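PDB 4IV6: acyl-CoA dehydrogenase FadE3 from Mycobacterium smegmatis, which belongs to the acyl-CoA dehydrogenase family of flavoproteins and binds dihydroflavine-adenine dinucleotide in a four-chain assembly. Local coordinates for residues Ser154-Ser159 against Arg199-Leu204; Ile158-Arg163 against Lys207-Cys212; Leu265-Glu270 against Arg339-Tyr344. One frame throughout, in Å; residues are numbered along the deposited sequence.

Interaction 1 (Ser154-Ser159 against Arg199-Leu204); sequences SKTWIS and RDLPKL. With FDA (dihydroflavine-adenine dinucleotide), chain D.
Leu201 meets Trp157 over one face of the indole. Leu201 CD1 stands 4.0 Å from the centroid of the six-membered ring of Trp157 and 20° off the ring normal, a CH-pi contact. Leu201 CB adds a second touch, 3.8 Å from Trp157 CZ3. Leu201 CD1 also lies 3.4 Å from Thr156 OG1. Lys203 comes to the ring at its edge, where Lys203 CG lies 4.0 Å from Trp157 CZ3. The lysine and tryptophan side chains run past each other in opposite directions.

Trp157 sits at a corner of strand 148-159, in a G1 beta bulge: Trp157 and Ile158 both face Cys212. Both segments belong to the middle domain of the acyl-CoA dehydrogenase family.

The opposite indole face is covered by the flavin methyl C8M of dihydroflavine-adenine dinucleotide. Trp157 CG lies anti to its carbonyl carbon (chi1 -72°), which sets the indole between cofactor and leucine. Tyr344 of the second subunit adds an edge-to-face ring contact to Trp157. Lys203 CD packs 3.6 Å from flavin C7M, while the Lys203 amine is bonded to Val209 O and Tyr206 O.

Polar bonds to the flavin come from Ser159. Ser159 N donates to flavin O4 at 2.9 Å and 161°. Flavin N5 donates to Ser159 OG, also at 2.9 Å.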
# COMPACT_ATOMS: atom_id res chain seq x y z
N SER B 154 37.11 14.00 3.56
CA SER B 154 35.92 14.81 3.24
C SER B 154 34.65 14.19 3.81
O SER B 154 34.57 12.97 3.97
CB SER B 154 35.76 15.03 1.75
OG SER B 154 35.51 13.78 1.10
N LYS B 155 33.69 15.05 4.10
CA LYS B 155 32.33 14.67 4.51
C LYS B 155 31.36 15.44 3.62
O LYS B 155 31.73 16.44 3.03
CB LYS B 155 32.08 15.02 5.97
CG LYS B 155 32.97 14.33 7.00
CD LYS B 155 32.82 12.82 6.99
CE LYS B 155 33.50 12.17 8.18
NZ LYS B 155 33.47 10.69 8.06
N THR B 156 30.13 14.98 3.51
CA THR B 156 29.14 15.77 2.82
C THR B 156 27.76 15.58 3.42
O THR B 156 27.55 14.70 4.27
CB THR B 156 29.13 15.47 1.33
OG1 THR B 156 28.46 16.53 0.64
CG2 THR B 156 28.45 14.13 1.02
N TRP B 157 26.85 16.44 2.99
CA TRP B 157 25.50 16.58 3.55
C TRP B 157 25.52 16.91 5.03
O TRP B 157 24.63 16.50 5.77
CB TRP B 157 24.66 15.29 3.33
CG TRP B 157 24.24 15.07 1.95
CD1 TRP B 157 24.54 13.98 1.15
CD2 TRP B 157 23.40 15.91 1.16
NE1 TRP B 157 23.96 14.12 -0.08
CE2 TRP B 157 23.24 15.29 -0.10
CE3 TRP B 157 22.77 17.14 1.38
CZ2 TRP B 157 22.51 15.88 -1.13
CZ3 TRP B 157 22.02 17.72 0.37
CH2 TRP B 157 21.89 17.09 -0.87
N ILE B 158 26.50 17.69 5.48
CA ILE B 158 26.58 17.98 6.90
C ILE B 158 25.73 19.19 7.24
O ILE B 158 26.04 20.32 6.85
CB ILE B 158 28.04 18.13 7.38
CG1 ILE B 158 28.85 16.87 7.02
CG2 ILE B 158 28.08 18.42 8.89
CD1 ILE B 158 28.16 15.55 7.37
N SER B 159 24.63 18.95 7.96
CA SER B 159 23.69 20.01 8.29
C SER B 159 24.27 20.98 9.31
O SER B 159 24.99 20.61 10.23
CB SER B 159 22.39 19.41 8.82
OG SER B 159 21.77 18.63 7.80
N ARG B 199 30.70 24.20 0.46
CA ARG B 199 29.54 24.83 -0.25
C ARG B 199 28.19 24.35 0.31
O ARG B 199 28.16 23.27 0.90
CB ARG B 199 29.58 24.52 -1.75
CG ARG B 199 29.21 23.09 -2.09
CD ARG B 199 29.60 22.73 -3.50
NE ARG B 199 29.53 21.29 -3.72
CZ ARG B 199 30.43 20.42 -3.26
NH1 ARG B 199 31.48 20.83 -2.55
NH2 ARG B 199 30.27 19.13 -3.51
N ASP B 200 27.15 25.17 0.18
CA ASP B 200 25.77 24.80 0.55
C ASP B 200 25.16 23.97 -0.56
O ASP B 200 25.14 24.41 -1.69
CB ASP B 200 24.90 26.03 0.72
CG ASP B 200 25.29 26.84 1.95
OD1 ASP B 200 26.25 26.44 2.66
OD2 ASP B 200 24.64 27.89 2.19
N LEU B 201 24.65 22.79 -0.24
CA LEU B 201 24.17 21.89 -1.27
C LEU B 201 22.70 22.21 -1.59
O LEU B 201 21.90 22.29 -0.69
CB LEU B 201 24.39 20.45 -0.81
CG LEU B 201 25.85 20.13 -0.45
CD1 LEU B 201 25.97 18.76 0.20
CD2 LEU B 201 26.78 20.21 -1.66
N PRO B 202 22.34 22.42 -2.86
CA PRO B 202 20.94 22.74 -3.13
C PRO B 202 20.01 21.53 -3.00
O PRO B 202 20.32 20.41 -3.46
CB PRO B 202 20.97 23.30 -4.55
CG PRO B 202 22.17 22.72 -5.15
CD PRO B 202 23.19 22.62 -4.04
N LYS B 203 18.87 21.77 -2.34
CA LYS B 203 18.00 20.71 -1.78
C LYS B 203 16.54 20.90 -2.21
O LYS B 203 16.08 22.01 -2.41
CB LYS B 203 17.99 20.80 -0.25
CG LYS B 203 19.27 20.60 0.44
CD LYS B 203 19.12 20.61 1.95
CE LYS B 203 19.22 22.03 2.51
NZ LYS B 203 19.36 21.91 3.99
N LEU B 204 15.79 19.80 -2.22
CA LEU B 204 14.35 19.80 -2.52
C LEU B 204 13.53 20.53 -1.45
O LEU B 204 12.58 21.25 -1.76
CB LEU B 204 13.87 18.36 -2.64
CG LEU B 204 12.38 18.12 -2.70
CD1 LEU B 204 11.76 18.78 -3.92
CD2 LEU B 204 12.14 16.62 -2.71
PA FDA D . 23.79 5.19 0.08
O1A FDA D . 24.39 4.56 1.31
O2A FDA D . 24.64 5.46 -1.13
O5B FDA D . 22.53 4.30 -0.35
C5B FDA D . 21.82 4.48 -1.60
C4B FDA D . 20.62 3.53 -1.64
O4B FDA D . 21.02 2.17 -1.40
C3B FDA D . 19.61 3.83 -0.56
O3B FDA D . 18.30 3.42 -1.00
C2B FDA D . 20.11 2.97 0.59
O2B FDA D . 19.12 2.66 1.57
C1B FDA D . 20.48 1.72 -0.17
N9A FDA D . 21.46 0.86 0.56
C8A FDA D . 22.77 1.16 0.75
N7A FDA D . 23.38 0.15 1.40
C5A FDA D . 22.44 -0.80 1.63
C6A FDA D . 22.39 -2.10 2.27
N6A FDA D . 23.51 -2.61 2.80
N1A FDA D . 21.23 -2.79 2.32
C2A FDA D . 20.12 -2.30 1.76
N3A FDA D . 20.07 -1.09 1.15
C4A FDA D . 21.19 -0.34 1.05
N1 FDA D . 24.80 13.09 7.40
C2 FDA D . 25.56 13.51 8.41
O2 FDA D . 26.56 12.84 8.73
N3 FDA D . 25.29 14.64 9.09
C4 FDA D . 24.26 15.44 8.82
O4 FDA D . 24.07 16.51 9.47
C4X FDA D . 23.34 15.03 7.74
N5 FDA D . 22.28 15.77 7.35
C5X FDA D . 21.75 15.58 6.11
C6 FDA D . 20.96 16.56 5.50
C7 FDA D . 20.39 16.35 4.25
C7M FDA D . 19.56 17.43 3.59
C8 FDA D . 20.59 15.13 3.58
C8M FDA D . 20.00 14.81 2.23
C9 FDA D . 21.38 14.16 4.18
C9A FDA D . 21.98 14.38 5.43
N10 FDA D . 22.81 13.38 5.99
C10 FDA D . 23.70 13.80 7.01
C1' FDA D . 23.30 12.34 5.08
C2' FDA D . 22.40 11.14 5.24
O2' FDA D . 22.55 10.55 6.54
C3' FDA D . 22.73 10.14 4.14
O3' FDA D . 22.16 10.62 2.93
C4' FDA D . 22.20 8.75 4.41
O4' FDA D . 23.14 8.15 5.33
C5' FDA D . 22.19 7.88 3.14
O5' FDA D . 23.46 7.96 2.52
P FDA D . 23.74 7.88 0.97
O1P FDA D . 25.25 7.80 0.90
O2P FDA D . 23.04 9.01 0.28
O3P FDA D . 23.01 6.50 0.56

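Interaction 2 (Ile158-Arg163 against Lys207-Cys212); sequences ISNARR and KGVESC. With FDA (dihydroflavine-adenine dinucleotide), chain D.
An antiparallel strand pair joins Ile158-Ser159 to Ser211-Cys212, and a type II beta turn from Ile158 to Ala161 leads out of it. Ile158 and Cys212 form the hydrogen-bonded pair, with Ile158 N 3.0 Å from Cys212 O and Cys212 N donating back to Ile158 O. Ser159 and Ser211 are the non-hydrogen-bonded pair. Their side chains share a face, and Ser159 OG is hydrogen-bonded to Ser211 OG at 3.1 Å. Beyond the strands, Asn160 N donates to Glu210 O at 2.8 Å.

The buried Glu210 carboxylate grips the chain after the turn. Glu210 OE2 accepts from Arg163 N at 2.9 Å and 159°, and weakly from Arg162 N. Glu210 OE1 lies 3.0 Å from Arg163 NH1, at the guanidinium edge, in a salt bridge whose hydrogen bond is weak; the two planes are 58° apart. Glu210 CG lies between backbone N and carbonyl carbon (chi1 78°), and a bend at chi2 brings the carboxylate to these donors. A water donates to both Glu210 OE1 and Asn160 OD1.

Ala161 CB packs 3.9 Å from Cys212 CB. Val197 of strand 195-200 touches both residues. Arg162 reaches Asp200 at the end of that strand, and Ile158 packs on strand 122-125.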
# COMPACT_ATOMS: atom_id res chain seq x y z
N ILE B 158 26.50 17.69 5.48
CA ILE B 158 26.58 17.98 6.90
C ILE B 158 25.73 19.19 7.24
O ILE B 158 26.04 20.32 6.85
CB ILE B 158 28.04 18.13 7.38
CG1 ILE B 158 28.85 16.87 7.02
CG2 ILE B 158 28.08 18.42 8.89
CD1 ILE B 158 28.16 15.55 7.37
N SER B 159 24.63 18.95 7.96
CA SER B 159 23.69 20.01 8.29
C SER B 159 24.27 20.98 9.31
O SER B 159 24.99 20.61 10.23
CB SER B 159 22.39 19.41 8.82
OG SER B 159 21.77 18.63 7.80
N ASN B 160 23.90 22.25 9.14
CA ASN B 160 24.33 23.32 10.01
C ASN B 160 25.86 23.44 10.15
O ASN B 160 26.35 23.98 11.14
CB ASN B 160 23.72 23.16 11.39
CG ASN B 160 22.23 22.90 11.35
OD1 ASN B 160 21.43 23.79 11.13
ND2 ASN B 160 21.86 21.67 11.64
N ALA B 161 26.61 22.97 9.15
CA ALA B 161 28.06 23.00 9.21
C ALA B 161 28.69 24.38 9.28
O ALA B 161 29.78 24.52 9.84
CB ALA B 161 28.65 22.22 8.04
N ARG B 162 28.05 25.38 8.70
CA ARG B 162 28.58 26.74 8.66
C ARG B 162 28.32 27.45 10.00
O ARG B 162 29.20 28.09 10.57
CB ARG B 162 27.93 27.52 7.50
CG ARG B 162 28.65 28.79 7.08
CD ARG B 162 28.11 29.43 5.79
NE ARG B 162 28.02 28.50 4.64
CZ ARG B 162 29.04 28.06 3.92
NH1 ARG B 162 30.31 28.41 4.19
NH2 ARG B 162 28.82 27.24 2.90
N ARG B 163 27.11 27.30 10.51
CA ARG B 163 26.69 27.96 11.75
C ARG B 163 27.23 27.23 13.00
O ARG B 163 27.23 27.81 14.07
CB ARG B 163 25.16 28.02 11.85
CG ARG B 163 24.36 28.75 10.75
CD ARG B 163 25.08 29.92 10.18
NE ARG B 163 24.36 30.85 9.30
CZ ARG B 163 23.89 30.65 8.06
NH1 ARG B 163 23.83 29.45 7.44
NH2 ARG B 163 23.40 31.72 7.43
N LYS B 207 14.81 23.74 3.65
CA LYS B 207 15.45 24.99 3.24
C LYS B 207 15.74 25.92 4.43
O LYS B 207 15.28 25.68 5.54
CB LYS B 207 14.62 25.65 2.13
CG LYS B 207 14.86 24.91 0.80
CD LYS B 207 14.02 25.35 -0.37
CE LYS B 207 14.58 26.60 -1.01
NZ LYS B 207 13.56 27.26 -1.88
N GLY B 208 16.53 26.95 4.22
CA GLY B 208 16.92 27.85 5.33
C GLY B 208 18.16 27.37 6.08
O GLY B 208 19.10 28.14 6.27
N VAL B 209 18.13 26.10 6.51
CA VAL B 209 19.30 25.39 7.07
C VAL B 209 20.25 24.89 5.99
O VAL B 209 19.83 24.21 5.05
CB VAL B 209 18.84 24.17 7.90
CG1 VAL B 209 20.00 23.20 8.21
CG2 VAL B 209 18.19 24.65 9.18
N GLU B 210 21.54 25.20 6.14
CA GLU B 210 22.55 24.78 5.18
C GLU B 210 22.96 23.33 5.44
O GLU B 210 22.98 22.90 6.58
CB GLU B 210 23.76 25.72 5.20
CG GLU B 210 24.77 25.56 6.34
CD GLU B 210 24.34 26.11 7.70
OE1 GLU B 210 23.17 26.53 7.86
OE2 GLU B 210 25.18 26.12 8.62
N SER B 211 23.22 22.57 4.37
CA SER B 211 23.92 21.30 4.42
C SER B 211 25.10 21.40 3.49
O SER B 211 24.95 21.86 2.36
CB SER B 211 23.02 20.15 4.01
OG SER B 211 22.00 20.01 5.01
N CYS B 212 26.26 20.98 3.98
CA CYS B 212 27.53 21.29 3.32
C CYS B 212 28.47 20.12 3.08
O CYS B 212 28.47 19.12 3.81
CB CYS B 212 28.27 22.31 4.17
SG CYS B 212 27.34 23.82 4.52
PA FDA D . 23.79 5.19 0.08
O1A FDA D . 24.39 4.56 1.31
O2A FDA D . 24.64 5.46 -1.13
O5B FDA D . 22.53 4.30 -0.35
C5B FDA D . 21.82 4.48 -1.60
C4B FDA D . 20.62 3.53 -1.64
O4B FDA D . 21.02 2.17 -1.40
C3B FDA D . 19.61 3.83 -0.56
O3B FDA D . 18.30 3.42 -1.00
C2B FDA D . 20.11 2.97 0.59
O2B FDA D . 19.12 2.66 1.57
C1B FDA D . 20.48 1.72 -0.17
N9A FDA D . 21.46 0.86 0.56
C8A FDA D . 22.77 1.16 0.75
N7A FDA D . 23.38 0.15 1.40
C5A FDA D . 22.44 -0.80 1.63
C6A FDA D . 22.39 -2.10 2.27
N6A FDA D . 23.51 -2.61 2.80
N1A FDA D . 21.23 -2.79 2.32
C2A FDA D . 20.12 -2.30 1.76
N3A FDA D . 20.07 -1.09 1.15
C4A FDA D . 21.19 -0.34 1.05
N1 FDA D . 24.80 13.09 7.40
C2 FDA D . 25.56 13.51 8.41
O2 FDA D . 26.56 12.84 8.73
N3 FDA D . 25.29 14.64 9.09
C4 FDA D . 24.26 15.44 8.82
O4 FDA D . 24.07 16.51 9.47
C4X FDA D . 23.34 15.03 7.74
N5 FDA D . 22.28 15.77 7.35
C5X FDA D . 21.75 15.58 6.11
C6 FDA D . 20.96 16.56 5.50
C7 FDA D . 20.39 16.35 4.25
C7M FDA D . 19.56 17.43 3.59
C8 FDA D . 20.59 15.13 3.58
C8M FDA D . 20.00 14.81 2.23
C9 FDA D . 21.38 14.16 4.18
C9A FDA D . 21.98 14.38 5.43
N10 FDA D . 22.81 13.38 5.99
C10 FDA D . 23.70 13.80 7.01
C1' FDA D . 23.30 12.34 5.08
C2' FDA D . 22.40 11.14 5.24
O2' FDA D . 22.55 10.55 6.54
C3' FDA D . 22.73 10.14 4.14
O3' FDA D . 22.16 10.62 2.93
C4' FDA D . 22.20 8.75 4.41
O4' FDA D . 23.14 8.15 5.33
C5' FDA D . 22.19 7.88 3.14
O5' FDA D . 23.46 7.96 2.52
P FDA D . 23.74 7.88 0.97
O1P FDA D . 25.25 7.80 0.90
O2P FDA D . 23.04 9.01 0.28
O3P FDA D . 23.01 6.50 0.56
O HOH W 1 22.00 26.18 10.48

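Interaction 3 (Leu265-Glu270 against Arg339-Tyr344); sequences LRYSQE and RVHGGY. With FDA (dihydroflavine-adenine dinucleotide), chain C.
Tyr267, near the end of helix 234-270, lies across the chain that leaves helix 316-340. Its CG stands opposite the backbone N (chi1 -169°), which carries the ring across to His341. Tyr267 CB is 3.5 Å from His341 NE2. CG lies near the rim of the imidazole, with Tyr267 CG 3.6 Å from His341 CD2. Tyr267 CD2 stands over that ring, toward its rim, and also meets the backbone, 3.7 Å from Val340 O. The two rings form an offset stack, centroids 4.3 Å apart and planes at 21°. Tyr267 CE2 is 3.7 Å from His341 CA. At the tip, Tyr267 OH lies 3.5 Å from Tyr344 CD2, and the two tyrosines cross at about a right angle.

A water 2.6 Å from Tyr267 OH donates to His341 O and to the cofactor phosphate oxygen O1A. Gly343 N donates directly to the other phosphate, at O1P, 2.8 Å away. Arg339 O accepts from the ribose hydroxyl O3B.

His341 ND1 is bonded to Ala337 O, and a second water links His341 NE2 to Arg266 NH2. Both imidazole nitrogens have polar partners, which would hold its rotation beside the tyrosine ring. The phenol serves the dinucleotide through water, whereas the backbone of Arg339 and Gly343 binds it directly.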
# COMPACT_ATOMS: atom_id res chain seq x y z
N LEU B 265 -7.59 18.81 7.03
CA LEU B 265 -8.87 18.73 7.76
C LEU B 265 -9.60 20.05 7.74
O LEU B 265 -10.80 20.09 7.49
CB LEU B 265 -8.62 18.32 9.20
CG LEU B 265 -9.85 18.19 10.09
CD1 LEU B 265 -10.84 17.18 9.54
CD2 LEU B 265 -9.37 17.74 11.47
N ARG B 266 -8.86 21.14 7.97
CA ARG B 266 -9.44 22.46 7.88
C ARG B 266 -9.95 22.74 6.47
O ARG B 266 -11.09 23.16 6.30
CB ARG B 266 -8.43 23.54 8.25
CG ARG B 266 -8.94 24.95 7.99
CD ARG B 266 -7.96 26.05 8.43
NE ARG B 266 -6.60 25.82 7.91
CZ ARG B 266 -6.24 25.86 6.61
NH1 ARG B 266 -7.11 26.15 5.62
NH2 ARG B 266 -4.97 25.62 6.30
N TYR B 267 -9.11 22.53 5.46
CA TYR B 267 -9.55 22.79 4.09
C TYR B 267 -10.81 22.00 3.74
O TYR B 267 -11.67 22.51 3.06
CB TYR B 267 -8.46 22.44 3.08
CG TYR B 267 -8.76 22.94 1.69
CD1 TYR B 267 -8.66 24.30 1.38
CD2 TYR B 267 -9.14 22.05 0.69
CE1 TYR B 267 -8.94 24.77 0.08
CE2 TYR B 267 -9.41 22.50 -0.60
CZ TYR B 267 -9.32 23.86 -0.90
OH TYR B 267 -9.59 24.26 -2.20
N SER B 268 -10.91 20.77 4.22
CA SER B 268 -12.04 19.87 3.88
C SER B 268 -13.39 20.33 4.44
O SER B 268 -14.46 19.89 4.00
CB SER B 268 -11.77 18.45 4.38
OG SER B 268 -12.07 18.31 5.76
N GLN B 269 -13.31 21.25 5.40
CA GLN B 269 -14.48 21.89 5.93
C GLN B 269 -14.78 23.24 5.24
O GLN B 269 -15.90 23.66 5.21
CB GLN B 269 -14.29 22.11 7.44
CG GLN B 269 -14.24 20.81 8.21
CD GLN B 269 -13.69 21.02 9.61
OE1 GLN B 269 -14.41 21.44 10.51
NE2 GLN B 269 -12.41 20.77 9.77
N GLU B 270 -13.76 23.89 4.69
CA GLU B 270 -13.92 25.18 4.05
C GLU B 270 -14.38 25.03 2.60
O GLU B 270 -15.22 25.74 2.17
CB GLU B 270 -12.62 25.98 4.11
CG GLU B 270 -12.24 26.40 5.52
CD GLU B 270 -10.84 26.99 5.61
OE1 GLU B 270 -10.02 26.81 4.67
OE2 GLU B 270 -10.54 27.63 6.65
N ARG B 339 -3.66 15.90 -2.04
CA ARG B 339 -4.83 15.38 -2.77
C ARG B 339 -6.10 16.09 -2.28
O ARG B 339 -6.96 16.48 -3.07
CB ARG B 339 -5.03 13.87 -2.55
CG ARG B 339 -3.94 12.94 -3.09
CD ARG B 339 -4.29 11.52 -2.66
NE ARG B 339 -3.29 10.49 -2.89
CZ ARG B 339 -3.11 9.84 -4.03
NH1 ARG B 339 -3.83 10.14 -5.11
NH2 ARG B 339 -2.24 8.84 -4.09
N VAL B 340 -6.20 16.25 -0.97
CA VAL B 340 -7.36 16.90 -0.36
C VAL B 340 -7.58 18.31 -0.88
O VAL B 340 -8.72 18.75 -0.97
CB VAL B 340 -7.29 16.85 1.19
CG1 VAL B 340 -8.31 17.76 1.84
CG2 VAL B 340 -7.53 15.41 1.66
N HIS B 341 -6.50 19.01 -1.21
CA HIS B 341 -6.57 20.38 -1.72
C HIS B 341 -6.88 20.47 -3.24
O HIS B 341 -7.05 21.57 -3.80
CB HIS B 341 -5.27 21.14 -1.40
CG HIS B 341 -5.17 21.59 0.03
ND1 HIS B 341 -4.88 20.72 1.06
CD2 HIS B 341 -5.37 22.80 0.59
CE1 HIS B 341 -4.88 21.39 2.20
NE2 HIS B 341 -5.17 22.65 1.94
N GLY B 342 -6.97 19.34 -3.92
CA GLY B 342 -7.17 19.37 -5.35
C GLY B 342 -6.06 20.17 -6.01
O GLY B 342 -4.90 20.06 -5.62
N GLY B 343 -6.41 20.99 -7.00
CA GLY B 343 -5.40 21.74 -7.74
C GLY B 343 -4.57 22.66 -6.87
O GLY B 343 -3.39 22.86 -7.10
N TYR B 344 -5.20 23.22 -5.85
CA TYR B 344 -4.52 24.14 -4.96
C TYR B 344 -3.42 23.46 -4.14
O TYR B 344 -2.50 24.12 -3.62
CB TYR B 344 -5.53 24.84 -4.03
CG TYR B 344 -6.53 25.60 -4.83
CD1 TYR B 344 -6.22 26.83 -5.38
CD2 TYR B 344 -7.76 25.05 -5.11
CE1 TYR B 344 -7.14 27.51 -6.16
CE2 TYR B 344 -8.68 25.71 -5.89
CZ TYR B 344 -8.37 26.94 -6.41
OH TYR B 344 -9.30 27.57 -7.21
PA FDA C . -12.13 20.30 -5.89
O1A FDA C . -12.25 21.50 -5.02
O2A FDA C . -13.20 19.88 -6.87
O5B FDA C . -11.86 19.02 -4.96
C5B FDA C . -11.07 19.09 -3.77
C4B FDA C . -10.90 17.67 -3.22
O4B FDA C . -12.20 17.10 -3.02
C3B FDA C . -10.19 16.75 -4.21
O3B FDA C . -9.55 15.75 -3.45
C2B FDA C . -11.35 16.13 -4.97
O2B FDA C . -11.04 14.91 -5.59
C1B FDA C . -12.36 15.98 -3.87
N9A FDA C . -13.72 15.97 -4.37
C8A FDA C . -14.40 17.02 -4.86
N7A FDA C . -15.64 16.63 -5.20
C5A FDA C . -15.77 15.29 -4.91
C6A FDA C . -16.81 14.26 -5.06
N6A FDA C . -18.02 14.57 -5.59
N1A FDA C . -16.50 13.01 -4.64
C2A FDA C . -15.30 12.69 -4.13
N3A FDA C . -14.29 13.59 -3.98
C4A FDA C . -14.49 14.87 -4.36
N1 FDA C . -8.17 23.03 -15.63
C2 FDA C . -8.55 23.51 -16.82
O2 FDA C . -9.77 23.73 -17.03
N3 FDA C . -7.65 23.74 -17.78
C4 FDA C . -6.34 23.55 -17.62
O4 FDA C . -5.57 23.79 -18.53
C4X FDA C . -5.83 23.02 -16.36
N5 FDA C . -4.54 22.79 -16.10
C5X FDA C . -4.14 22.73 -14.79
C6 FDA C . -2.80 22.93 -14.43
C7 FDA C . -2.40 22.84 -13.12
C7M FDA C . -0.97 23.09 -12.74
C8 FDA C . -3.33 22.55 -12.13
C8M FDA C . -2.99 22.41 -10.69
C9 FDA C . -4.64 22.32 -12.46
C9A FDA C . -5.07 22.43 -13.78
N10 FDA C . -6.45 22.24 -14.10
C10 FDA C . -6.87 22.77 -15.34
C1' FDA C . -7.44 22.35 -13.02
C2' FDA C . -7.68 20.94 -12.52
O2' FDA C . -8.33 20.13 -13.51
C3' FDA C . -8.45 21.06 -11.20
O3' FDA C . -7.52 21.41 -10.14
C4' FDA C . -9.15 19.77 -10.87
O4' FDA C . -10.32 19.73 -11.66
C5' FDA C . -9.58 19.65 -9.41
O5' FDA C . -10.30 20.79 -9.07
P FDA C . -10.34 21.55 -7.70
O1P FDA C . -8.98 21.96 -7.32
O2P FDA C . -11.37 22.59 -7.94
O3P FDA C . -10.79 20.35 -6.72
O HOH W 2 -4.78 25.02 3.26
O HOH W 3 -9.88 22.33 -3.93

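Overall arrangement
Interactions 1 and 2 touch, with centres about 7 Å apart. They start from the same part of strand 148-159 and share Ile158 and Ser159. Their other segments lie on strands 195-200 and 211-216, which are consecutive in the chain and adjacent in the same antiparallel sheet of the middle domain. Interaction 3 comes later in the chain, in the helical C-terminal domain. Its centre is about 34 Å from that of interaction 1 and about 33 Å from that of interaction 2. The cofactor held by Ser159 also takes bonds from Gly343 N and Arg339 O of a second subunit. Its site thus combines the middle domain, Thr368 and Glu370 of one subunit with residues 339-344 of another.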